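Local atomic coordinates of phosphatase YwpJ (Bacillus subtilis, PDB entry 1NRW), a protein that removes phosphate in vitro from phosphorylated five- and six-carbon sugars and nucleoside monophosphates, and more weakly from FMN, using magnesium. Residues S212-S216 against K217-L221; L242-K245 against S246-E249; A260-D263 against I264-I267. All coordinates share one frame; numbering follows the deposited sequence.

Contact 1: residues S212-S216 against K217-L221. With PO4 (phosphate ion), chain B.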
ATOM      1  N   SER A 212       3.099   6.080 -11.405  1.00 16.28           N
ATOM      2  CA  SER A 212       3.876   6.100 -12.638  1.00 18.03           C
ATOM      3  C   SER A 212       4.304   4.687 -13.033  1.00 19.48           C
ATOM      4  O   SER A 212       4.326   3.777 -12.202  1.00 17.55           O
ATOM      5  CB  SER A 212       5.101   6.995 -12.482  1.00 21.40           C
ATOM      6  OG  SER A 212       5.679   7.267 -13.750  1.00 25.31           O
ATOM      7  N   ARG A 213       4.642   4.509 -14.308  1.00 19.05           N
ATOM      8  CA  ARG A 213       5.055   3.206 -14.816  1.00 20.44           C
ATOM      9  C   ARG A 213       6.148   2.540 -13.986  1.00 18.93           C
ATOM     10  O   ARG A 213       6.115   1.330 -13.772  1.00 18.69           O
ATOM     11  CB  ARG A 213       5.537   3.336 -16.268  1.00 23.38           C
ATOM     12  CG  ARG A 213       5.950   2.012 -16.900  1.00 29.21           C
ATOM     13  CD  ARG A 213       4.800   1.010 -16.877  1.00 34.38           C
ATOM     14  NE  ARG A 213       5.179  -0.287 -17.430  1.00 39.94           N
ATOM     15  CZ  ARG A 213       5.510  -0.495 -18.701  1.00 43.35           C
ATOM     16  NH1 ARG A 213       5.510   0.512 -19.567  1.00 44.24           N
ATOM     17  NH2 ARG A 213       5.846  -1.713 -19.108  1.00 45.65           N
ATOM     18  N   LYS A 214       7.119   3.325 -13.528  1.00 19.09           N
ATOM     19  CA  LYS A 214       8.219   2.782 -12.742  1.00 17.98           C
ATOM     20  C   LYS A 214       7.935   2.716 -11.250  1.00 16.56           C
ATOM     21  O   LYS A 214       8.822   2.398 -10.462  1.00 17.66           O
ATOM     22  CB  LYS A 214       9.498   3.586 -12.977  1.00 20.82           C
ATOM     23  CG  LYS A 214      10.055   3.464 -14.389  1.00 24.62           C
ATOM     24  CD  LYS A 214      11.421   4.137 -14.483  1.00 28.48           C
ATOM     25  CE  LYS A 214      11.977   4.082 -15.897  1.00 31.53           C
ATOM     26  NZ  LYS A 214      11.107   4.824 -16.854  1.00 37.16           N
ATOM     27  N   ALA A 215       6.699   3.018 -10.864  1.00 14.45           N
ATOM     28  CA  ALA A 215       6.320   2.964  -9.457  1.00 15.57           C
ATOM     29  C   ALA A 215       5.373   1.794  -9.184  1.00 15.32           C
ATOM     30  O   ALA A 215       4.182   1.865  -9.478  1.00 16.28           O
ATOM     31  CB  ALA A 215       5.655   4.278  -9.036  1.00 13.45           C
ATOM     32  N   SER A 216       5.918   0.708  -8.650  1.00 15.41           N
ATOM     33  CA  SER A 216       5.122  -0.461  -8.286  1.00 15.54           C
ATOM     34  C   SER A 216       5.851  -1.085  -7.101  1.00 14.17           C
ATOM     35  O   SER A 216       7.043  -0.836  -6.901  1.00 15.42           O
ATOM     36  CB  SER A 216       5.012  -1.461  -9.449  1.00 16.52           C
ATOM     37  OG  SER A 216       6.235  -2.135  -9.706  1.00 17.31           O
ATOM     38  N   LYS A 217       5.153  -1.879  -6.296  1.00 14.43           N
ATOM     39  CA  LYS A 217       5.816  -2.475  -5.146  1.00 13.75           C
ATOM     40  C   LYS A 217       6.975  -3.362  -5.588  1.00 13.41           C
ATOM     41  O   LYS A 217       8.017  -3.388  -4.940  1.00 15.02           O
ATOM     42  CB  LYS A 217       4.818  -3.271  -4.298  1.00 11.67           C
ATOM     43  CG  LYS A 217       3.813  -2.380  -3.571  1.00 12.17           C
ATOM     44  CD  LYS A 217       2.996  -3.164  -2.550  1.00 12.31           C
ATOM     45  CE  LYS A 217       1.989  -2.262  -1.840  1.00 13.84           C
ATOM     46  NZ  LYS A 217       1.262  -3.007  -0.773  1.00 13.02           N
ATOM     47  N   GLY A 218       6.793  -4.068  -6.703  1.00 14.87           N
ATOM     48  CA  GLY A 218       7.842  -4.936  -7.209  1.00 14.15           C
ATOM     49  C   GLY A 218       9.065  -4.175  -7.702  1.00 14.31           C
ATOM     50  O   GLY A 218      10.192  -4.566  -7.422  1.00 15.33           O
ATOM     51  N   GLN A 219       8.856  -3.087  -8.433  1.00 14.85           N
ATOM     52  CA  GLN A 219       9.983  -2.304  -8.934  1.00 15.99           C
ATOM     53  C   GLN A 219      10.740  -1.611  -7.804  1.00 16.62           C
ATOM     54  O   GLN A 219      11.962  -1.476  -7.859  1.00 15.32           O
ATOM     55  CB  GLN A 219       9.501  -1.274  -9.957  1.00 17.33           C
ATOM     56  CG  GLN A 219       9.049  -1.897 -11.266  1.00 21.05           C
ATOM     57  CD  GLN A 219       8.472  -0.881 -12.226  1.00 23.56           C
ATOM     58  OE1 GLN A 219       7.283  -0.539 -12.160  1.00 24.39           O
ATOM     59  NE2 GLN A 219       9.315  -0.376 -13.115  1.00 19.47           N
ATOM     60  N   ALA A 220      10.014  -1.174  -6.779  1.00 15.57           N
ATOM     61  CA  ALA A 220      10.638  -0.512  -5.640  1.00 15.99           C
ATOM     62  C   ALA A 220      11.496  -1.523  -4.887  1.00 15.21           C
ATOM     63  O   ALA A 220      12.578  -1.192  -4.399  1.00 15.93           O
ATOM     64  CB  ALA A 220       9.567   0.075  -4.711  1.00 14.71           C
ATOM     65  N   LEU A 221      11.003  -2.756  -4.786  1.00 13.60           N
ATOM     66  CA  LEU A 221      11.741  -3.810  -4.110  1.00 14.90           C
ATOM     67  C   LEU A 221      13.040  -4.077  -4.878  1.00 15.57           C
ATOM     68  O   LEU A 221      14.108  -4.183  -4.280  1.00 16.28           O
ATOM     69  CB  LEU A 221      10.897  -5.090  -4.029  1.00 16.06           C
ATOM     70  CG  LEU A 221      11.542  -6.330  -3.396  1.00 17.78           C
ATOM     71  CD1 LEU A 221      12.154  -5.973  -2.045  1.00 19.46           C
ATOM     72  CD2 LEU A 221      10.490  -7.426  -3.240  1.00 18.05           C
TER
HETATM   73  P   PO4 B 900      -1.751  -1.790   1.359  1.00 14.15           P
HETATM   74  O1  PO4 B 900      -1.795  -3.261   1.467  1.00 13.14           O
HETATM   75  O2  PO4 B 900      -0.847  -1.406   0.245  1.00 14.34           O
HETATM   76  O3  PO4 B 900      -3.119  -1.280   1.092  1.00 15.64           O
HETATM   77  O4  PO4 B 900      -1.242  -1.225   2.631  1.00 11.57           O

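Contact 2: residues L242-K245 against S246-E249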
ATOM      1  N   LEU A 242      -4.080  -7.514  -4.378  1.00 16.88           N
ATOM      2  CA  LEU A 242      -3.664  -7.428  -5.772  1.00 17.61           C
ATOM      3  C   LEU A 242      -2.461  -6.529  -6.036  1.00 16.38           C
ATOM      4  O   LEU A 242      -1.652  -6.833  -6.910  1.00 17.86           O
ATOM      5  CB  LEU A 242      -4.846  -6.990  -6.645  1.00 20.28           C
ATOM      6  CG  LEU A 242      -4.607  -7.026  -8.158  1.00 25.42           C
ATOM      7  CD1 LEU A 242      -4.165  -8.423  -8.582  1.00 26.58           C
ATOM      8  CD2 LEU A 242      -5.880  -6.606  -8.891  1.00 27.29           C
ATOM      9  N   ASN A 243      -2.334  -5.435  -5.289  1.00 15.08           N
ATOM     10  CA  ASN A 243      -1.209  -4.526  -5.479  1.00 14.81           C
ATOM     11  C   ASN A 243       0.127  -5.129  -5.031  1.00 15.47           C
ATOM     12  O   ASN A 243       1.183  -4.521  -5.216  1.00 14.47           O
ATOM     13  CB  ASN A 243      -1.476  -3.191  -4.763  1.00 14.25           C
ATOM     14  CG  ASN A 243      -1.724  -3.354  -3.268  1.00 15.36           C
ATOM     15  OD1 ASN A 243      -2.226  -4.382  -2.817  1.00 15.14           O
ATOM     16  ND2 ASN A 243      -1.394  -2.316  -2.495  1.00 14.05           N
ATOM     17  N   ASP A 244       0.080  -6.324  -4.444  1.00 14.27           N
ATOM     18  CA  ASP A 244       1.296  -6.997  -3.990  1.00 13.98           C
ATOM     19  C   ASP A 244       1.837  -7.974  -5.029  1.00 14.42           C
ATOM     20  O   ASP A 244       2.956  -8.471  -4.893  1.00 14.12           O
ATOM     21  CB  ASP A 244       1.048  -7.788  -2.700  1.00 12.72           C
ATOM     22  CG  ASP A 244       0.637  -6.914  -1.540  1.00 13.94           C
ATOM     23  OD1 ASP A 244       1.124  -5.765  -1.453  1.00 13.63           O
ATOM     24  OD2 ASP A 244      -0.154  -7.396  -0.697  1.00 13.37           O
ATOM     25  N   LYS A 245       1.042  -8.256  -6.056  1.00 15.01           N
ATOM     26  CA  LYS A 245       1.439  -9.212  -7.085  1.00 17.16           C
ATOM     27  C   LYS A 245       2.851  -8.994  -7.622  1.00 17.66           C
ATOM     28  O   LYS A 245       3.668  -9.921  -7.631  1.00 16.82           O
ATOM     29  CB  LYS A 245       0.435  -9.188  -8.238  1.00 20.15           C
ATOM     30  CG  LYS A 245       0.723 -10.190  -9.345  1.00 27.27           C
ATOM     31  CD  LYS A 245      -0.346 -10.114 -10.427  1.00 32.58           C
ATOM     32  CE  LYS A 245       0.019 -10.963 -11.632  1.00 36.53           C
ATOM     33  NZ  LYS A 245       0.162 -12.398 -11.276  1.00 39.93           N
ATOM     34  N   SER A 246       3.145  -7.772  -8.048  1.00 16.20           N
ATOM     35  CA  SER A 246       4.461  -7.475  -8.602  1.00 17.82           C
ATOM     36  C   SER A 246       5.620  -7.714  -7.643  1.00 17.03           C
ATOM     37  O   SER A 246       6.710  -8.086  -8.086  1.00 17.45           O
ATOM     38  CB  SER A 246       4.516  -6.034  -9.134  1.00 16.57           C
ATOM     39  OG  SER A 246       4.383  -5.071  -8.102  1.00 17.63           O
HETATM   40  N   MSE A 247       5.424  -7.521  -6.340  1.00 16.65           N
HETATM   41  CA  MSE A 247       6.557  -7.752  -5.455  1.00 17.24           C
HETATM   42  C   MSE A 247       6.750  -9.236  -5.149  1.00 16.62           C
HETATM   43  O   MSE A 247       7.877  -9.672  -4.934  1.00 16.30           O
HETATM   44  CB  MSE A 247       6.483  -6.897  -4.179  1.00 21.34           C
HETATM   45  CG  MSE A 247       5.592  -7.370  -3.073  1.00 22.89           C
HETATM   46 SE   MSE A 247       5.939  -6.233  -1.519  1.00 33.54          SE
HETATM   47  CE  MSE A 247       4.309  -6.628  -0.559  1.00 22.78           C
ATOM     48  N   LEU A 248       5.671 -10.019  -5.150  1.00 16.46           N
ATOM     49  CA  LEU A 248       5.827 -11.458  -4.940  1.00 17.52           C
ATOM     50  C   LEU A 248       6.562 -12.000  -6.164  1.00 18.84           C
ATOM     51  O   LEU A 248       7.438 -12.860  -6.047  1.00 19.05           O
ATOM     52  CB  LEU A 248       4.476 -12.166  -4.813  1.00 15.67           C
ATOM     53  CG  LEU A 248       3.930 -12.355  -3.394  1.00 15.59           C
ATOM     54  CD1 LEU A 248       3.527 -10.998  -2.815  1.00 16.31           C
ATOM     55  CD2 LEU A 248       2.735 -13.307  -3.425  1.00 17.67           C
ATOM     56  N   GLU A 249       6.208 -11.486  -7.338  1.00 20.05           N
ATOM     57  CA  GLU A 249       6.846 -11.921  -8.579  1.00 21.36           C
ATOM     58  C   GLU A 249       8.321 -11.529  -8.602  1.00 20.91           C
ATOM     59  O   GLU A 249       9.171 -12.298  -9.056  1.00 23.12           O
ATOM     60  CB  GLU A 249       6.132 -11.306  -9.788  1.00 23.57           C
ATOM     61  CG  GLU A 249       4.661 -11.673  -9.899  1.00 27.96           C
ATOM     62  CD  GLU A 249       3.975 -11.009 -11.084  1.00 33.12           C
ATOM     63  OE1 GLU A 249       4.136  -9.783 -11.261  1.00 35.53           O
ATOM     64  OE2 GLU A 249       3.268 -11.714 -11.834  1.00 33.99           O
TER
HETATM   65  O   HOH W   1       1.081  -5.765  -8.459  1.00 28.97           O

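Contact 3: residues A260-D263 against I264-I267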
ATOM      1  N   ALA A 260      -5.283 -14.015   1.827  1.00 15.02           N
ATOM      2  CA  ALA A 260      -5.005 -13.424   0.522  1.00 15.28           C
ATOM      3  C   ALA A 260      -6.035 -13.751  -0.548  1.00 17.20           C
ATOM      4  O   ALA A 260      -6.787 -14.723  -0.439  1.00 16.70           O
ATOM      5  CB  ALA A 260      -3.615 -13.854   0.040  1.00 14.30           C
ATOM      6  N   ARG A 261      -6.062 -12.907  -1.576  1.00 17.15           N
ATOM      7  CA  ARG A 261      -6.947 -13.086  -2.719  1.00 19.65           C
ATOM      8  C   ARG A 261      -6.497 -14.372  -3.394  1.00 21.41           C
ATOM      9  O   ARG A 261      -5.329 -14.750  -3.293  1.00 19.39           O
ATOM     10  CB  ARG A 261      -6.782 -11.929  -3.706  1.00 20.59           C
ATOM     11  CG  ARG A 261      -7.317 -10.591  -3.235  1.00 23.83           C
ATOM     12  CD  ARG A 261      -6.738  -9.471  -4.093  1.00 28.94           C
ATOM     13  NE  ARG A 261      -6.858  -9.729  -5.529  1.00 32.58           N
ATOM     14  CZ  ARG A 261      -7.966  -9.542  -6.240  1.00 35.34           C
ATOM     15  NH1 ARG A 261      -9.070  -9.092  -5.655  1.00 36.14           N
ATOM     16  NH2 ARG A 261      -7.968  -9.794  -7.544  1.00 36.52           N
ATOM     17  N   GLU A 262      -7.411 -15.035  -4.093  1.00 23.54           N
ATOM     18  CA  GLU A 262      -7.069 -16.277  -4.774  1.00 25.70           C
ATOM     19  C   GLU A 262      -5.953 -16.131  -5.801  1.00 24.20           C
ATOM     20  O   GLU A 262      -5.117 -17.024  -5.928  1.00 23.85           O
ATOM     21  CB  GLU A 262      -8.312 -16.878  -5.436  1.00 29.43           C
ATOM     22  CG  GLU A 262      -9.343 -17.369  -4.436  1.00 35.65           C
ATOM     23  CD  GLU A 262      -8.734 -18.277  -3.381  1.00 39.72           C
ATOM     24  OE1 GLU A 262      -8.110 -19.293  -3.756  1.00 42.48           O
ATOM     25  OE2 GLU A 262      -8.878 -17.974  -2.177  1.00 43.00           O
ATOM     26  N   ASP A 263      -5.920 -15.022  -6.537  1.00 23.78           N
ATOM     27  CA  ASP A 263      -4.861 -14.854  -7.526  1.00 25.13           C
ATOM     28  C   ASP A 263      -3.493 -14.673  -6.877  1.00 23.23           C
ATOM     29  O   ASP A 263      -2.474 -15.052  -7.455  1.00 24.31           O
ATOM     30  CB  ASP A 263      -5.152 -13.686  -8.481  1.00 30.36           C
ATOM     31  CG  ASP A 263      -5.575 -12.425  -7.761  1.00 34.16           C
ATOM     32  OD1 ASP A 263      -5.061 -12.158  -6.655  1.00 36.17           O
ATOM     33  OD2 ASP A 263      -6.416 -11.691  -8.319  1.00 38.10           O
ATOM     34  N   ILE A 264      -3.463 -14.096  -5.678  1.00 18.93           N
ATOM     35  CA  ILE A 264      -2.198 -13.919  -4.978  1.00 18.45           C
ATOM     36  C   ILE A 264      -1.726 -15.284  -4.466  1.00 17.76           C
ATOM     37  O   ILE A 264      -0.547 -15.620  -4.562  1.00 17.97           O
ATOM     38  CB  ILE A 264      -2.333 -12.929  -3.792  1.00 18.36           C
ATOM     39  CG1 ILE A 264      -2.531 -11.506  -4.328  1.00 19.82           C
ATOM     40  CG2 ILE A 264      -1.077 -12.980  -2.907  1.00 17.16           C
ATOM     41  CD1 ILE A 264      -1.351 -10.976  -5.142  1.00 20.05           C
ATOM     42  N   LYS A 265      -2.644 -16.076  -3.925  1.00 18.97           N
ATOM     43  CA  LYS A 265      -2.265 -17.399  -3.443  1.00 18.59           C
ATOM     44  C   LYS A 265      -1.754 -18.241  -4.612  1.00 20.24           C
ATOM     45  O   LYS A 265      -0.804 -19.007  -4.470  1.00 20.99           O
ATOM     46  CB  LYS A 265      -3.461 -18.108  -2.790  1.00 19.74           C
ATOM     47  CG  LYS A 265      -3.847 -17.556  -1.424  1.00 18.51           C
ATOM     48  CD  LYS A 265      -4.805 -18.492  -0.699  1.00 21.06           C
ATOM     49  CE  LYS A 265      -5.110 -17.992   0.704  1.00 22.46           C
ATOM     50  NZ  LYS A 265      -5.835 -19.006   1.538  1.00 23.57           N
ATOM     51  N   SER A 266      -2.385 -18.081  -5.770  1.00 21.62           N
ATOM     52  CA  SER A 266      -2.017 -18.833  -6.967  1.00 22.73           C
ATOM     53  C   SER A 266      -0.565 -18.665  -7.411  1.00 22.84           C
ATOM     54  O   SER A 266       0.096 -19.643  -7.766  1.00 24.25           O
ATOM     55  CB  SER A 266      -2.950 -18.455  -8.120  1.00 25.36           C
ATOM     56  OG  SER A 266      -2.579 -19.119  -9.315  1.00 31.07           O
ATOM     57  N   ILE A 267      -0.057 -17.436  -7.385  1.00 21.11           N
ATOM     58  CA  ILE A 267       1.315 -17.189  -7.821  1.00 22.28           C
ATOM     59  C   ILE A 267       2.364 -17.359  -6.729  1.00 20.98           C
ATOM     60  O   ILE A 267       3.562 -17.343  -7.014  1.00 21.90           O
ATOM     61  CB  ILE A 267       1.472 -15.768  -8.400  1.00 24.41           C
ATOM     62  CG1 ILE A 267       1.288 -14.734  -7.286  1.00 26.04           C
ATOM     63  CG2 ILE A 267       0.458 -15.546  -9.516  1.00 26.24           C
ATOM     64  CD1 ILE A 267       1.647 -13.324  -7.691  1.00 29.79           C
TER
HETATM   65  O   HOH W   2      -7.841 -19.387  -0.198  1.00 49.48           O

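Contact 1: residues S212-S216 against K217-L221
Ser216 is the N-cap of the helix that starts at Lys217, and its backbone and side chain both reach the first turn. Its carbonyl oxygen accepts the first regular helical bond, from Ala220 N to Ser216 O at 3.0 Å. Before it, a type I beta turn runs from Ser212 to Ala215 and leads the chain from strand into helix. Ser216 OG stands between its own backbone N and carbonyl carbon (chi1 71°). There it faces the helix start and accepts from Gln219 N at 3.1 Å, with an N-H...O angle of 161°. This is a side-chain capping bond, so two helix N-H groups are satisfied by one residue. The side chain of Gln219 runs extended past the cap, with its CG 3.2 Å from Ser216 OG and its CD 3.6 Å from Arg213 O. Lys217 leaves the other way as an extended chain. Its NZ donates to the phosphate O2 at 2.8 Å and also forms a salt bridge with Asp10. Lys217 is a phosphate-binding residue, consistent with the motif III lysine of HAD phosphatases. Arg213 turns outward and bonds to Glu196 O. The segment thus links strand 207-212 to helix 217-227. Ser216 and Lys217 lie against helix 245-250, and Leu221 packs on strand 6-10.

Contact 2: residues L242-K245 against S246-E249
The GDxxND loop, motif IV of HAD phosphatases, passes here into helix 245-250, and Asp244 and Lys245 meet the first turn of that helix. Asn243 of this loop is itself a phosphate-binding residue. Asp244 O takes a straight bond from Leu248 N at 3.1 Å and a weak one from Met247 N. Lys245 O receives Glu249 N at 3.0 Å. Water 1 accepts from Ser246 N at 2.9 Å and donates weakly to Leu242 O, which bridges the loop to the helix start. The side chains of Asp244 and the selenomethionine Met247 lie side by side and point the same way. The methyl CE of Met247 ends 3.4 Å from Asp244 OD1. Leu248 CD1 also comes 4.1 Å from Asp244 CB. Lys245 has CG anti to its backbone N (chi1 -178°) and runs out straight until a bend at its last torsion. Its NZ then meets Glu249 OE2 at 3.2 Å in a salt bridge whose hydrogen bond is weak. Glu249 is exposed, though Ile267 of helix 262-267 touches its side chain. Asp244 is buried, and its two oxygens are held by different partners. OD1 forms a salt bridge with Lys217. OD2 accepts from Ser241 OG and, weakly, from Asp240 N. Ser241 is a ligand of the bound calcium ion, so Asp244 ties the phosphate-binding lysine to a metal ligand. This buried carboxylate thus acts as a second-shell group that probably fixes both Lys217 and Ser241.

Contact 3: residues A260-D263 against I264-I267
Arg261 O is gripped by two backbone N-H groups of the next turn. Lys265 N gives the straighter bond, 3.1 Å long with an N-H...O angle of 164°, and Ile264 N adds a weak one. Glu262 O follows with a bond from Ser266 N at 2.9 Å. The last in the series, from Ile267 N to Asp263 O, is weak. Arg261 holds the N-cap position, and its side chain grips Asp263 side-on. Its NH2 donates to Asp263 OD2 at 2.6 Å and its NE to Asp263 OD1 at 3.2 Å. Each oxygen uses its syn lone pair, but both lie nearly 30° out of the guanidinium plane. Asp263 can receive this grip because its CG stands between backbone N and carbonyl carbon (chi1 48°), which turns the carboxylate back toward the helix start. On the inner side, Ile264 CG2 lies 4.0 Å from Ala260 CB. Lys265 extends past Ala260, with CG 4.0 Å from Ala260 CB. Its NZ hydrogen-bonds to Gly258 O, and water 2 joins that NZ, at 2.7 Å, to Glu262 OE2. Ile264 also meets Ala256 of strand 253-256 and Lys245 and Leu248 of helix 245-250. This short helix is the crossover of the beta-alpha-beta unit formed by strands 253-256 and 270-271, part of the Rossmann-like core of HAD hydrolases.

Overall arrangement
The three contacts are helix starts lying in series along the chain. Contact 1 and contact 2 are centred 10 Å apart and join at the active site. Besides the Lys217 to Asp244 salt bridge, Gly218 N probably donates to Ser246 OG at 3.0 Å. Lys217 and Asn243 both reach the phosphate, which Thr44, Gly45 and Asp12 also bind. The centre of contact 3 is about 10 Å from that of contact 2, on its other flank. There Arg261 CD packs 3.3 Å from Leu242 N, and Leu248 CD2 lies 3.9 Å from Ile264 CG2. Contacts 1 and 3 do not touch, their centres being about 20 Å apart. Contact 2 is therefore the middle member.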